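Local atomic coordinates of enolase from the environmental genome shotgun sequencing of the Sargasso Sea (PDB entry 2QGY), a protein that is of unknown function but belongs to the enolase superfamily, whose members use a bound magnesium ion to stabilise enolate intermediates formed from carboxylate substrates. Residues Q6-K12 with I77-K83; I285-S289 with V317-N323. All blocks are in the same frame, centred on the assembly; numbering follows the deposited sequence.

Interaction 1: residues Q6-K12 with I77-K83; sequences QDISIGK and IPNLSIK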
# COMPACT_ATOMS: atom_id res chain seq x y z
N GLN A 6 -20.89 -6.04 15.34
CA GLN A 6 -20.06 -4.92 14.93
C GLN A 6 -20.73 -3.58 15.28
O GLN A 6 -20.11 -2.51 15.20
CB GLN A 6 -19.64 -5.04 13.46
CG GLN A 6 -20.74 -5.12 12.48
CD GLN A 6 -20.28 -5.68 11.15
OE1 GLN A 6 -19.43 -6.59 11.08
NE2 GLN A 6 -20.84 -5.14 10.07
N ASP A 7 -21.99 -3.65 15.72
CA ASP A 7 -22.75 -2.48 16.17
C ASP A 7 -22.63 -2.20 17.65
O ASP A 7 -23.27 -1.26 18.15
CB ASP A 7 -24.23 -2.68 15.87
CG ASP A 7 -24.54 -2.53 14.42
OD1 ASP A 7 -23.81 -1.77 13.73
OD2 ASP A 7 -25.53 -3.17 13.98
N ILE A 8 -21.88 -3.03 18.37
CA ILE A 8 -21.70 -2.84 19.82
C ILE A 8 -21.18 -1.43 20.08
O ILE A 8 -20.18 -1.02 19.50
CB ILE A 8 -20.74 -3.89 20.39
CG1 ILE A 8 -21.38 -5.29 20.29
CG2 ILE A 8 -20.33 -3.54 21.83
CD1 ILE A 8 -20.43 -6.44 20.62
N SER A 9 -21.86 -0.67 20.94
CA SER A 9 -21.44 0.69 21.21
C SER A 9 -20.22 0.70 22.14
O SER A 9 -20.26 0.12 23.23
CB SER A 9 -22.56 1.54 21.80
OG SER A 9 -22.09 2.88 21.94
N ILE A 10 -19.16 1.35 21.67
CA ILE A 10 -17.90 1.44 22.39
C ILE A 10 -17.79 2.80 23.08
O ILE A 10 -17.24 2.90 24.18
CB ILE A 10 -16.69 1.20 21.42
CG1 ILE A 10 -16.62 -0.28 21.01
CG2 ILE A 10 -15.36 1.67 22.01
CD1 ILE A 10 -15.67 -0.57 19.84
N GLY A 11 -18.29 3.85 22.42
CA GLY A 11 -18.22 5.21 22.97
C GLY A 11 -16.97 5.95 22.55
O GLY A 11 -16.31 5.54 21.59
N LYS A 12 -16.64 7.03 23.26
CA LYS A 12 -15.44 7.81 22.97
C LYS A 12 -14.18 7.08 23.46
O LYS A 12 -14.23 6.33 24.42
CB LYS A 12 -15.51 9.20 23.62
CG LYS A 12 -16.52 10.17 23.00
CD LYS A 12 -16.11 11.62 23.27
CE LYS A 12 -17.31 12.50 23.67
NZ LYS A 12 -17.85 13.33 22.57
N ILE A 77 -15.57 10.55 18.48
CA ILE A 77 -16.82 10.01 17.94
C ILE A 77 -17.59 9.38 19.10
O ILE A 77 -17.20 8.34 19.62
CB ILE A 77 -16.56 8.97 16.81
CG1 ILE A 77 -15.79 9.61 15.63
CG2 ILE A 77 -17.87 8.34 16.36
CD1 ILE A 77 -15.60 8.70 14.41
N PRO A 78 -18.70 10.02 19.51
CA PRO A 78 -19.38 9.60 20.75
C PRO A 78 -19.99 8.20 20.68
O PRO A 78 -20.03 7.48 21.68
CB PRO A 78 -20.50 10.64 20.92
CG PRO A 78 -20.74 11.18 19.52
CD PRO A 78 -19.39 11.14 18.84
N ASN A 79 -20.48 7.82 19.51
CA ASN A 79 -21.18 6.56 19.34
C ASN A 79 -20.36 5.55 18.52
O ASN A 79 -20.90 4.83 17.70
CB ASN A 79 -22.56 6.80 18.72
CG ASN A 79 -22.56 7.94 17.70
OD1 ASN A 79 -21.60 8.12 16.93
ND2 ASN A 79 -23.65 8.73 17.69
N LEU A 80 -19.05 5.53 18.76
CA LEU A 80 -18.13 4.65 18.01
C LEU A 80 -18.44 3.16 18.17
O LEU A 80 -18.77 2.68 19.26
CB LEU A 80 -16.69 4.94 18.43
CG LEU A 80 -15.55 4.29 17.63
CD1 LEU A 80 -15.50 4.82 16.19
CD2 LEU A 80 -14.21 4.55 18.34
N SER A 81 -18.34 2.44 17.05
CA SER A 81 -18.43 0.99 17.03
C SER A 81 -17.43 0.46 16.00
O SER A 81 -16.83 1.24 15.26
CB SER A 81 -19.84 0.55 16.65
OG SER A 81 -20.13 0.88 15.29
N ILE A 82 -17.24 -0.86 15.97
CA ILE A 82 -16.40 -1.50 14.94
C ILE A 82 -16.90 -1.08 13.57
O ILE A 82 -16.12 -0.62 12.73
CB ILE A 82 -16.42 -3.03 15.06
CG1 ILE A 82 -15.77 -3.47 16.37
CG2 ILE A 82 -15.63 -3.69 13.88
CD1 ILE A 82 -16.27 -4.84 16.81
N LYS A 83 -18.21 -1.17 13.37
CA LYS A 83 -18.85 -0.77 12.11
C LYS A 83 -18.65 0.70 11.77
O LYS A 83 -18.28 1.01 10.64
CB LYS A 83 -20.34 -1.10 12.10
CG LYS A 83 -21.04 -0.77 10.78
CD LYS A 83 -22.33 -1.56 10.60
CE LYS A 83 -23.22 -0.94 9.52
NZ LYS A 83 -24.58 -1.55 9.50
O HOH W 1 -18.37 -2.53 18.19

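Interaction 2: residues I285-S289 with V317-N323; sequences IIEIS and VCSSIPN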
# COMPACT_ATOMS: atom_id res chain seq x y z
N ILE A 285 -11.13 -9.72 6.76
CA ILE A 285 -10.69 -11.10 6.72
C ILE A 285 -11.89 -12.05 6.72
O ILE A 285 -11.96 -13.01 5.94
CB ILE A 285 -9.78 -11.40 7.93
CG1 ILE A 285 -8.42 -10.74 7.70
CG2 ILE A 285 -9.62 -12.91 8.19
CD1 ILE A 285 -7.41 -11.02 8.74
N ILE A 286 -12.85 -11.78 7.59
CA ILE A 286 -14.07 -12.59 7.64
C ILE A 286 -14.90 -12.51 6.35
O ILE A 286 -15.42 -13.53 5.89
CB ILE A 286 -14.94 -12.19 8.86
CG1 ILE A 286 -14.24 -12.53 10.19
CG2 ILE A 286 -16.32 -12.85 8.77
CD1 ILE A 286 -14.00 -14.02 10.44
N GLU A 287 -15.03 -11.32 5.78
CA GLU A 287 -15.76 -11.14 4.52
C GLU A 287 -15.12 -11.94 3.39
O GLU A 287 -15.81 -12.64 2.65
CB GLU A 287 -15.82 -9.66 4.14
CG GLU A 287 -16.65 -9.36 2.88
CD GLU A 287 -18.03 -10.04 2.90
OE1 GLU A 287 -18.76 -9.88 3.92
OE2 GLU A 287 -18.40 -10.70 1.89
N ILE A 288 -13.80 -11.84 3.27
CA ILE A 288 -13.11 -12.61 2.25
C ILE A 288 -13.12 -14.12 2.53
O ILE A 288 -13.18 -14.92 1.60
CB ILE A 288 -11.70 -12.08 1.95
CG1 ILE A 288 -11.29 -12.49 0.53
CG2 ILE A 288 -10.68 -12.56 2.98
CD1 ILE A 288 -12.09 -11.66 -0.57
N SER A 289 -13.11 -14.52 3.80
CA SER A 289 -13.19 -15.95 4.14
C SER A 289 -14.51 -16.52 3.63
O SER A 289 -14.57 -17.60 3.03
CB SER A 289 -13.05 -16.16 5.65
OG SER A 289 -11.74 -15.83 6.08
N VAL A 317 -10.26 -15.91 14.84
CA VAL A 317 -10.83 -15.88 13.50
C VAL A 317 -10.92 -17.30 12.93
O VAL A 317 -11.98 -17.71 12.45
CB VAL A 317 -10.05 -14.97 12.52
CG1 VAL A 317 -10.48 -15.19 11.03
CG2 VAL A 317 -10.31 -13.56 12.88
N CYS A 318 -9.81 -18.04 13.02
CA CYS A 318 -9.76 -19.40 12.45
C CYS A 318 -10.80 -20.33 13.05
O CYS A 318 -11.36 -21.18 12.35
CB CYS A 318 -8.37 -20.03 12.60
SG CYS A 318 -7.16 -19.27 11.50
N SER A 319 -11.05 -20.17 14.35
CA SER A 319 -12.04 -20.99 15.06
C SER A 319 -13.48 -20.68 14.65
O SER A 319 -14.39 -21.50 14.90
CB SER A 319 -11.88 -20.87 16.57
OG SER A 319 -12.42 -19.66 17.05
N SER A 320 -13.66 -19.56 13.95
CA SER A 320 -14.98 -19.04 13.66
C SER A 320 -15.38 -19.18 12.19
O SER A 320 -16.50 -18.87 11.83
CB SER A 320 -15.09 -17.58 14.09
OG SER A 320 -14.57 -16.71 13.09
N ILE A 321 -14.47 -19.67 11.35
CA ILE A 321 -14.79 -19.85 9.91
C ILE A 321 -14.77 -21.34 9.49
O ILE A 321 -13.96 -22.10 9.99
CB ILE A 321 -13.88 -18.99 8.98
CG1 ILE A 321 -12.40 -19.34 9.21
CG2 ILE A 321 -14.12 -17.50 9.21
CD1 ILE A 321 -11.44 -18.84 8.11
N PRO A 322 -15.68 -21.74 8.56
CA PRO A 322 -15.74 -23.15 8.15
C PRO A 322 -14.65 -23.55 7.18
O PRO A 322 -14.41 -24.76 7.01
CB PRO A 322 -17.11 -23.25 7.47
CG PRO A 322 -17.36 -21.91 6.92
CD PRO A 322 -16.69 -20.93 7.88
N ASN A 323 -13.99 -22.57 6.55
CA ASN A 323 -12.94 -22.85 5.54
C ASN A 323 -11.53 -22.40 5.96
O ASN A 323 -10.75 -21.91 5.14
CB ASN A 323 -13.29 -22.23 4.19
CG ASN A 323 -13.29 -20.73 4.22
OD1 ASN A 323 -13.68 -20.13 5.23
ND2 ASN A 323 -12.89 -20.09 3.12

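Interaction 1: residues Q6-K12 with I77-K83
Q6 lays its carbonyl over the start of the helix that begins at I82. K83 N donates to Q6 O at 3.0 Å, and S81 OG adds a weak bond to the same oxygen. The Q6 side chain crosses that of K83, with NE2 3.9 Å from K83 CD. K83 leaves with CG opposite its own N (chi1 -177°) and stays extended. D7 OD1 lies 3.5 Å from K83 CD, while NZ stays beyond salt-bridge range. A water joins I8 O to I82 N. I10 N gives a nearly straight bond to L80 O (2.8 Å, N-H...O angle 161°), and G11 N adds a weak one. G11 CA comes 3.2 Å from P78 O, in a CA-H...O contact. With phi at 90°, a CB would press on the carbonyl O of I10, which calls for glycine. K12 bends across P78, its CG 3.7 Å from P78 CA. I10 and I82 both touch helix 99-120. After the type I beta turn I77 to L80, S81 is the N-cap. Its OG caps a backbone N just past K83, and S84 OG bonds S81 N in return, as in a capping box, within the mandelate racemase/muconate lactonizing enzyme-type N-terminal domain.

Interaction 2: residues I285-S289 with V317-N323
I286 and I321 meet through their methyl groups, between helix 282-294 and the end region of helix 309-320 with the loop beyond it. I321 is followed here from CB outward. Its CB carries two branches toward helix 282-294. CG2, on the side of the backbone N, lies 3.7 Å from I286 CD1 and 4.0 Å from S289 CB. CG1 is flanked by N and C of its own backbone (chi1 58°). The chain then extends (chi2 165°) and carries CD1 to S289, 3.6 Å from its OG. I321 also touches I299 of strand 298-299.

V317, four residues earlier and on the helix, extends the apolar surface. Its CG1 meets I285 CG2 at 3.7 Å, the two side chains nearly perpendicular. The same CG1 meets I286 CD1, where the side chains run antiparallel, one past the other. I286 CD1 therefore serves both V317 and I321.

The hydroxyl of S289 turns back to its own helix. OG donates to I285 O at 2.8 Å, from above the carbonyl plane, while S289 N reaches that oxygen from the opposite face. The main partner of N323 ND2 is I297 O, just before strand 298-299. N323 ND2 makes only a weak, bent bond to S289 O (3.0 Å, 132°).

Helices 282-294 and 309-320 are successive helices of the TIM-barrel-like domain, with strand 298-299 between them in the chain. Contact between them is mostly apolar, and the S289 hydroxyl is satisfied within its own helix. Cohesion here therefore rests on methyl packing, with one weak polar link, from N323 to the backbone of S289.

Interaction 1 is partly buried, and its centre is about 25 Å from the centre of the chain. Interaction 2 is buried, its centre about 13 Å from that point. The first joins the N-terminal segment to a turn and helix start, and backbone bonds and a water do much of the work. The second packs one barrel helix against the end of the next and the loop after it, where branched aliphatic side chains dominate. The two do not touch, their nearest atoms being about 7 Å apart. Helix 282-294 nevertheless relates them: its I283 meets Q6 and I82 of interaction 1, and its residues 285-289 form one side of interaction 2.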